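Local structure of GDP-perosamine synthase (Caulobacter crescentus, 3BN1) at residues A268-G271 with N272-K276; L298-T301 with R302-I306; A354-E358 with A359-R363. The protein catalyses the pyridoxal-phosphate-dependent transfer of an amino group from L-glutamate to GDP-4-keto-6-deoxy-D-mannose, giving GDP-perosamine for the lipopolysaccharide O-antigen. One frame throughout, in Å; residues are numbered along the deposited sequence.

All three contacts are local, each within one run of chain, and partly buried, setting buried apolar side chains (Leu270 and Val274, Val305, Leu356 and Ile361) beside exposed turn or cap residues; in contact 2 Arg302 is buried too. Contact 1 is a turn leading from helix 249-266 to strand 274-275; contacts 2 and 3 are N-termini of helices, 302-311 and 358-371, both opened by a threonine cap. Contacts 1 and 2 touch where Leu298 packs on Arg273, whereas contact 3 touches neither, although its helix supplies Asp369. Their chemistry differs: a backbone turn with arginines paired to Asp369 in contact 1, a sodium ion bound by the loop before the helix in contact 2, a capping box in contact 3.

Contact 1: A268-G271 with N272-K276; sequences ARLG and NRVTK
Leu270 O is the acceptor around which Arg273 folds, and the contact is tightest there. The backbone N of Arg273 donates to it at 3.0 Å, and Arg273 NE adds a weak bond of 3.4 Å to the same Leu270 O, bent to 139°. Between these two donors the aliphatic chain of Arg273 arches past the oxygen, its CB 3.2 Å from Leu270 O. The bend at chi3 (-68°) turns the guanidinium back toward the preceding turn, where Arg269 O lies at its edge. Water 1 joins that carbonyl to the group, giving a hydrogen to Arg269 O and accepting one from Arg273 NH1, each at 3.0 Å. On the inner side the buried Leu270 and Val274 meet, CD1 of Leu270 4.2 Å from CG1 of Val274. The loose side is the exposed bend at Gly271 and Asn272, the central pair of a type II' beta turn, where glycine suits the positive phi of the first position (52°) and Asn272 points away from the preceding residues. Asp369 of helix 358-371 bridges the two arginines, its carboxylate in salt bridges with both, while Leu372 O takes a further bond from Arg273. Leu270 packs on Leu368 of that helix and Val274 on Val292 of strand 290-294, so that the turn, with helix 358-371 packed against it, leads directly into the edge strand of the four-stranded antiparallel sheet.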
loop_
_atom_site.group_PDB
_atom_site.type_symbol
_atom_site.label_atom_id
_atom_site.label_comp_id
_atom_site.label_asym_id
_atom_site.label_seq_id
_atom_site.Cartn_x
_atom_site.Cartn_y
_atom_site.Cartn_z
ATOM N N ALA A 268 -6.051 -4.116 41.976
ATOM C CA ALA A 268 -5.727 -3.971 43.389
ATOM C C ALA A 268 -5.081 -5.267 43.919
ATOM O O ALA A 268 -4.182 -5.268 44.756
ATOM C CB ALA A 268 -7.053 -3.694 44.141
ATOM N N ARG A 269 -5.559 -6.395 43.422
ATOM C CA ARG A 269 -5.024 -7.665 43.855
ATOM C C ARG A 269 -3.504 -7.791 43.669
ATOM O O ARG A 269 -2.848 -8.597 44.327
ATOM C CB ARG A 269 -5.782 -8.771 43.103
ATOM C CG ARG A 269 -5.627 -10.146 43.723
ATOM C CD ARG A 269 -5.849 -11.237 42.685
ATOM N NE ARG A 269 -4.989 -12.408 42.882
ATOM C CZ ARG A 269 -5.252 -13.625 42.403
ATOM N NH1 ARG A 269 -6.365 -13.846 41.704
ATOM N NH2 ARG A 269 -4.408 -14.631 42.621
ATOM N N LEU A 270 -2.934 -7.003 42.764
ATOM C CA LEU A 270 -1.498 -7.084 42.447
ATOM C C LEU A 270 -0.660 -6.071 43.211
ATOM O O LEU A 270 0.597 -6.070 43.177
ATOM C CB LEU A 270 -1.295 -6.898 40.936
ATOM C CG LEU A 270 -1.985 -7.871 39.966
ATOM C CD1 LEU A 270 -1.536 -7.480 38.610
ATOM C CD2 LEU A 270 -1.709 -9.373 40.191
ATOM N N GLY A 271 -1.363 -5.205 43.932
ATOM C CA GLY A 271 -0.664 -4.227 44.759
ATOM C C GLY A 271 0.402 -3.412 44.053
ATOM O O GLY A 271 0.178 -2.920 42.944
ATOM N N ASN A 272 1.555 -3.218 44.704
ATOM C CA ASN A 272 2.565 -2.388 44.066
ATOM C C ASN A 272 3.350 -3.103 42.961
ATOM O O ASN A 272 4.313 -2.533 42.403
ATOM C CB ASN A 272 3.506 -1.731 45.110
ATOM C CG ASN A 272 4.599 -2.690 45.599
ATOM O OD1 ASN A 272 4.536 -3.902 45.350
ATOM N ND2 ASN A 272 5.588 -2.155 46.319
ATOM N N ARG A 273 2.944 -4.330 42.636
ATOM C CA ARG A 273 3.674 -5.060 41.610
ATOM C C ARG A 273 3.598 -4.582 40.167
ATOM O O ARG A 273 4.456 -4.912 39.315
ATOM C CB ARG A 273 3.474 -6.518 41.776
ATOM C CG ARG A 273 4.092 -6.974 43.110
ATOM C CD ARG A 273 3.892 -8.498 43.269
ATOM N NE ARG A 273 2.492 -8.884 43.465
ATOM C CZ ARG A 273 1.944 -10.067 43.159
ATOM N NH1 ARG A 273 0.650 -10.229 43.416
ATOM N NH2 ARG A 273 2.647 -11.064 42.601
ATOM N N VAL A 274 2.578 -3.765 39.928
ATOM C CA VAL A 274 2.429 -3.041 38.680
ATOM C C VAL A 274 2.081 -1.603 38.964
ATOM O O VAL A 274 1.552 -1.284 40.025
ATOM C CB VAL A 274 1.255 -3.556 37.868
ATOM C CG1 VAL A 274 1.571 -4.927 37.397
ATOM C CG2 VAL A 274 -0.029 -3.488 38.734
ATOM N N THR A 275 2.271 -0.753 37.966
ATOM C CA THR A 275 1.869 0.636 38.073
ATOM C C THR A 275 0.837 0.818 36.988
ATOM O O THR A 275 1.122 0.639 35.790
ATOM C CB THR A 275 2.992 1.575 37.736
ATOM O OG1 THR A 275 3.916 1.561 38.822
ATOM C CG2 THR A 275 2.410 2.944 37.595
ATOM N N LYS A 276 -0.395 1.083 37.402
ATOM C CA LYS A 276 -1.483 1.185 36.404
ATOM C C LYS A 276 -1.323 2.394 35.461
ATOM O O LYS A 276 -0.783 3.416 35.885
ATOM C CB LYS A 276 -2.834 1.325 37.113
ATOM C CG LYS A 276 -2.927 2.670 37.834
ATOM C CD LYS A 276 -4.258 2.775 38.599
ATOM C CE LYS A 276 -4.424 1.632 39.610
ATOM N NZ LYS A 276 -4.611 0.240 39.061
HETATM O O HOH W 1 -0.150 -8.358 45.661
#

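Contact 2: L298-T301 with R302-I306; sequences LSTT and RDQVI. With NA (sodium ion), chain F.
Thr301 OG1 accepts from Gln304 N at 3.0 Å, with an N-H...O angle of 150°, and so caps the first turn of helix 302-311. The hydroxyl is set for this by chi1 of 76°, which places OG1 between the backbone N and the carbonyl carbon; it also lies 3.2 Å from Gln304 CB. Thr301 O takes the straighter bond from Val305 N, at 3.1 Å and 166°. Just before the cap, Thr300 lies across the turn at about a right angle to both Gln304 and Val305. Thr300 CG2 meets Val305 CG2 at 3.6 Å, while its OG1 lies beside Gln304 CB and CG. Farther out, Arg302, bent at chi2 and chi3, grips Asp303 side-on in a salt bridge, NE and NH1 sharing OD1 at 2.8 Å in the guanidinium plane. NH2 of Arg302 goes instead to the carbonyls of Gly344 and Gly347, and the amide of Gln304 to Asp308. Upstream, Leu298 O binds the sodium ion at 2.5 Å together with Glu296 O and three waters; water 2 also donates to Thr300 O, linking the ion to the residue before the cap. The ligands are thus neutral oxygens, backbone carbonyls and waters, with no carboxylate among them, as suits a hard monovalent cation held at a loop. Asp303, close to the helix start, would probably also be stabilised by the helix dipole and by Arg302.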
loop_
_atom_site.group_PDB
_atom_site.type_symbol
_atom_site.label_atom_id
_atom_site.label_comp_id
_atom_site.label_asym_id
_atom_site.label_seq_id
_atom_site.Cartn_x
_atom_site.Cartn_y
_atom_site.Cartn_z
ATOM N N LEU A 298 10.209 -5.899 41.549
ATOM C CA LEU A 298 10.173 -7.295 41.093
ATOM C C LEU A 298 11.551 -7.872 40.887
ATOM O O LEU A 298 12.494 -7.095 40.737
ATOM C CB LEU A 298 9.338 -7.419 39.811
ATOM C CG LEU A 298 7.887 -6.979 40.090
ATOM C CD1 LEU A 298 7.229 -7.060 38.740
ATOM C CD2 LEU A 298 7.108 -7.894 40.994
ATOM N N SER A 299 11.692 -9.198 40.902
ATOM C CA SER A 299 12.995 -9.871 40.643
ATOM C C SER A 299 12.951 -10.323 39.165
ATOM O O SER A 299 13.932 -10.303 38.421
ATOM C CB SER A 299 13.187 -11.133 41.535
ATOM O OG SER A 299 12.285 -12.184 41.160
ATOM N N THR A 300 11.765 -10.706 38.730
ATOM C CA THR A 300 11.516 -11.082 37.344
ATOM C C THR A 300 11.726 -9.951 36.330
ATOM O O THR A 300 11.750 -8.780 36.684
ATOM C CB THR A 300 10.102 -11.674 37.197
ATOM O OG1 THR A 300 10.045 -12.450 35.992
ATOM C CG2 THR A 300 8.940 -10.595 37.255
ATOM N N THR A 301 11.969 -10.300 35.072
ATOM C CA THR A 301 12.112 -9.273 34.028
ATOM C C THR A 301 10.828 -9.109 33.169
ATOM O O THR A 301 10.014 -10.015 33.059
ATOM C CB THR A 301 13.235 -9.650 33.045
ATOM O OG1 THR A 301 12.760 -10.687 32.160
ATOM C CG2 THR A 301 14.553 -9.981 33.788
ATOM N N ARG A 302 10.640 -7.976 32.512
ATOM C CA ARG A 302 9.432 -7.820 31.675
ATOM C C ARG A 302 9.357 -8.903 30.570
ATOM O O ARG A 302 8.273 -9.474 30.266
ATOM C CB ARG A 302 9.399 -6.354 31.159
ATOM C CG ARG A 302 8.136 -5.827 30.510
ATOM C CD ARG A 302 7.845 -6.312 29.071
ATOM N NE ARG A 302 9.029 -6.338 28.207
ATOM C CZ ARG A 302 9.631 -5.265 27.710
ATOM N NH1 ARG A 302 10.688 -5.429 26.925
ATOM N NH2 ARG A 302 9.124 -4.043 27.909
ATOM N N ASP A 303 10.483 -9.224 29.925
ATOM C CA ASP A 303 10.385 -10.240 28.896
ATOM C C ASP A 303 10.016 -11.601 29.434
ATOM O O ASP A 303 9.285 -12.369 28.785
ATOM C CB ASP A 303 11.644 -10.306 28.004
ATOM C CG ASP A 303 11.849 -9.011 27.236
ATOM O OD1 ASP A 303 10.924 -8.179 27.189
ATOM O OD2 ASP A 303 12.946 -8.787 26.699
ATOM N N GLN A 304 10.472 -11.865 30.661
ATOM C CA GLN A 304 10.161 -13.157 31.292
ATOM C C GLN A 304 8.647 -13.259 31.638
ATOM O O GLN A 304 8.047 -14.281 31.451
ATOM C CB GLN A 304 11.002 -13.364 32.548
ATOM C CG GLN A 304 10.943 -14.801 33.068
ATOM C CD GLN A 304 11.360 -15.832 31.984
ATOM O OE1 GLN A 304 12.440 -15.727 31.444
ATOM N NE2 GLN A 304 10.488 -16.799 31.662
ATOM N N VAL A 305 8.039 -12.194 32.158
ATOM C CA VAL A 305 6.614 -12.143 32.457
ATOM C C VAL A 305 5.822 -12.422 31.193
ATOM O O VAL A 305 4.888 -13.204 31.233
ATOM C CB VAL A 305 6.232 -10.687 32.913
ATOM C CG1 VAL A 305 4.702 -10.465 32.861
ATOM C CG2 VAL A 305 6.837 -10.405 34.311
ATOM N N ILE A 306 6.241 -11.857 30.054
ATOM C CA ILE A 306 5.513 -12.092 28.796
ATOM C C ILE A 306 5.613 -13.579 28.490
ATOM O O ILE A 306 4.626 -14.245 28.158
ATOM C CB ILE A 306 6.094 -11.276 27.589
ATOM C CG1 ILE A 306 5.666 -9.796 27.647
ATOM C CG2 ILE A 306 5.529 -11.805 26.298
ATOM C CD1 ILE A 306 6.629 -8.815 26.918
HETATM NA NA NA F . 13.401 -5.209 39.407
HETATM O O HOH W 2 13.836 -6.996 37.255
HETATM O O HOH W 3 15.032 -5.799 41.199
HETATM O O HOH W 4 11.175 -4.478 38.117
#

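Contact 3: A354-E358 with A359-R363; sequences AGLTE and ADIDR
From Thr357 the backbone passes from an extended conformation (psi 164°) into helix 358-371, whose first turns are closed by Ile361 N to Thr357 O and Asp362 N to Glu358 O. Thr357 and Asp360 then bond reciprocally. Thr357 OG1 accepts from Asp360 N at 3.1 Å, and Asp360 OD2 accepts from Thr357 N at 2.7 Å, a nearly straight bond of 172° that reaches the oxygen from above the carboxylate plane. The Asp360 carboxylate is carried back over the cap because CG stands beside its own backbone N, anti to the carbonyl carbon (chi1 -71°). OD2 also accepts from water 5, at 3.0 Å, which donates to Gly355 O as well, tying the carboxylate to the loop, while Leu356 CD2 lies 3.7 Å from Asp360 OD2. On the inner side Leu356 CD1 meets Ile361 CD1 at 3.9 Å, the two side chains crossing at about a right angle. They face helix 249-266, with Leu356 on Val259 and Ile361 on Tyr263. Glu358 and Asp362, one turn apart and alike in charge, are both paired with Lys266, whose ammonium would ease their repulsion. The reciprocal bonding of Thr357 and Asp360 is the classic capping box, with the N-cap threonine and the acidic residue three positions on each accepting from the other's backbone N-H; here it starts the C-terminal helix of the aminotransferase chain.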
loop_
_atom_site.group_PDB
_atom_site.type_symbol
_atom_site.label_atom_id
_atom_site.label_comp_id
_atom_site.label_asym_id
_atom_site.label_seq_id
_atom_site.Cartn_x
_atom_site.Cartn_y
_atom_site.Cartn_z
ATOM N N ALA A 354 -12.529 -5.691 22.480
ATOM C CA ALA A 354 -13.963 -5.802 22.688
ATOM C C ALA A 354 -14.514 -7.160 22.958
ATOM O O ALA A 354 -15.639 -7.225 23.450
ATOM C CB ALA A 354 -14.794 -5.103 21.548
ATOM N N GLY A 355 -13.786 -8.226 22.632
ATOM C CA GLY A 355 -14.288 -9.578 22.886
ATOM C C GLY A 355 -13.966 -10.129 24.297
ATOM O O GLY A 355 -14.384 -11.231 24.639
ATOM N N LEU A 356 -13.248 -9.374 25.127
ATOM C CA LEU A 356 -12.873 -9.870 26.476
ATOM C C LEU A 356 -13.970 -9.800 27.522
ATOM O O LEU A 356 -14.647 -8.772 27.636
ATOM C CB LEU A 356 -11.657 -9.126 27.027
ATOM C CG LEU A 356 -10.497 -9.164 26.038
ATOM C CD1 LEU A 356 -9.618 -8.141 26.674
ATOM C CD2 LEU A 356 -9.885 -10.611 26.144
ATOM N N THR A 357 -14.119 -10.907 28.266
ATOM C CA THR A 357 -15.083 -11.040 29.369
ATOM C C THR A 357 -14.444 -10.730 30.716
ATOM O O THR A 357 -13.229 -10.791 30.849
ATOM C CB THR A 357 -15.718 -12.474 29.461
ATOM O OG1 THR A 357 -14.738 -13.458 29.811
ATOM C CG2 THR A 357 -16.349 -12.839 28.134
ATOM N N GLU A 358 -15.290 -10.495 31.720
ATOM C CA GLU A 358 -14.841 -10.220 33.069
ATOM C C GLU A 358 -14.034 -11.438 33.548
ATOM O O GLU A 358 -13.005 -11.291 34.192
ATOM C CB GLU A 358 -16.022 -9.936 34.019
ATOM C CG GLU A 358 -15.463 -9.486 35.336
ATOM C CD GLU A 358 -16.505 -9.117 36.360
ATOM O OE1 GLU A 358 -17.672 -9.128 35.967
ATOM O OE2 GLU A 358 -16.193 -8.815 37.538
ATOM N N ALA A 359 -14.442 -12.621 33.102
ATOM C CA ALA A 359 -13.744 -13.834 33.519
ATOM C C ALA A 359 -12.348 -13.859 32.930
ATOM O O ALA A 359 -11.396 -14.199 33.618
ATOM C CB ALA A 359 -14.536 -15.080 33.119
ATOM N N ASP A 360 -12.250 -13.472 31.660
ATOM C CA ASP A 360 -10.977 -13.388 30.943
ATOM C C ASP A 360 -10.044 -12.472 31.729
ATOM O O ASP A 360 -8.846 -12.766 31.877
ATOM C CB ASP A 360 -11.152 -12.679 29.598
ATOM C CG ASP A 360 -11.913 -13.496 28.563
ATOM O OD1 ASP A 360 -11.997 -14.725 28.744
ATOM O OD2 ASP A 360 -12.388 -12.918 27.554
ATOM N N ILE A 361 -10.606 -11.334 32.162
ATOM C CA ILE A 361 -9.836 -10.353 32.883
ATOM C C ILE A 361 -9.467 -10.938 34.219
ATOM O O ILE A 361 -8.321 -10.838 34.652
ATOM C CB ILE A 361 -10.474 -8.960 32.997
ATOM C CG1 ILE A 361 -10.821 -8.389 31.601
ATOM C CG2 ILE A 361 -9.625 -8.075 33.922
ATOM C CD1 ILE A 361 -9.710 -8.653 30.500
ATOM N N ASP A 362 -10.393 -11.634 34.849
ATOM C CA ASP A 362 -10.011 -12.262 36.099
ATOM C C ASP A 362 -8.745 -13.155 35.921
ATOM O O ASP A 362 -7.800 -13.176 36.738
ATOM C CB ASP A 362 -11.184 -13.138 36.539
ATOM C CG ASP A 362 -12.272 -12.345 37.233
ATOM O OD1 ASP A 362 -11.964 -11.237 37.724
ATOM O OD2 ASP A 362 -13.431 -12.822 37.298
ATOM N N ARG A 363 -8.767 -13.896 34.831
ATOM C CA ARG A 363 -7.717 -14.849 34.446
ATOM C C ARG A 363 -6.385 -14.149 34.221
ATOM O O ARG A 363 -5.358 -14.570 34.737
ATOM C CB ARG A 363 -8.159 -15.528 33.152
ATOM C CG ARG A 363 -7.235 -16.649 32.765
ATOM C CD ARG A 363 -7.865 -17.611 31.728
ATOM N NE ARG A 363 -6.804 -18.331 31.023
ATOM C CZ ARG A 363 -6.809 -18.642 29.729
ATOM N NH1 ARG A 363 -7.854 -18.352 28.946
ATOM N NH2 ARG A 363 -5.781 -19.314 29.232
HETATM O O HOH W 5 -14.185 -14.177 25.453
#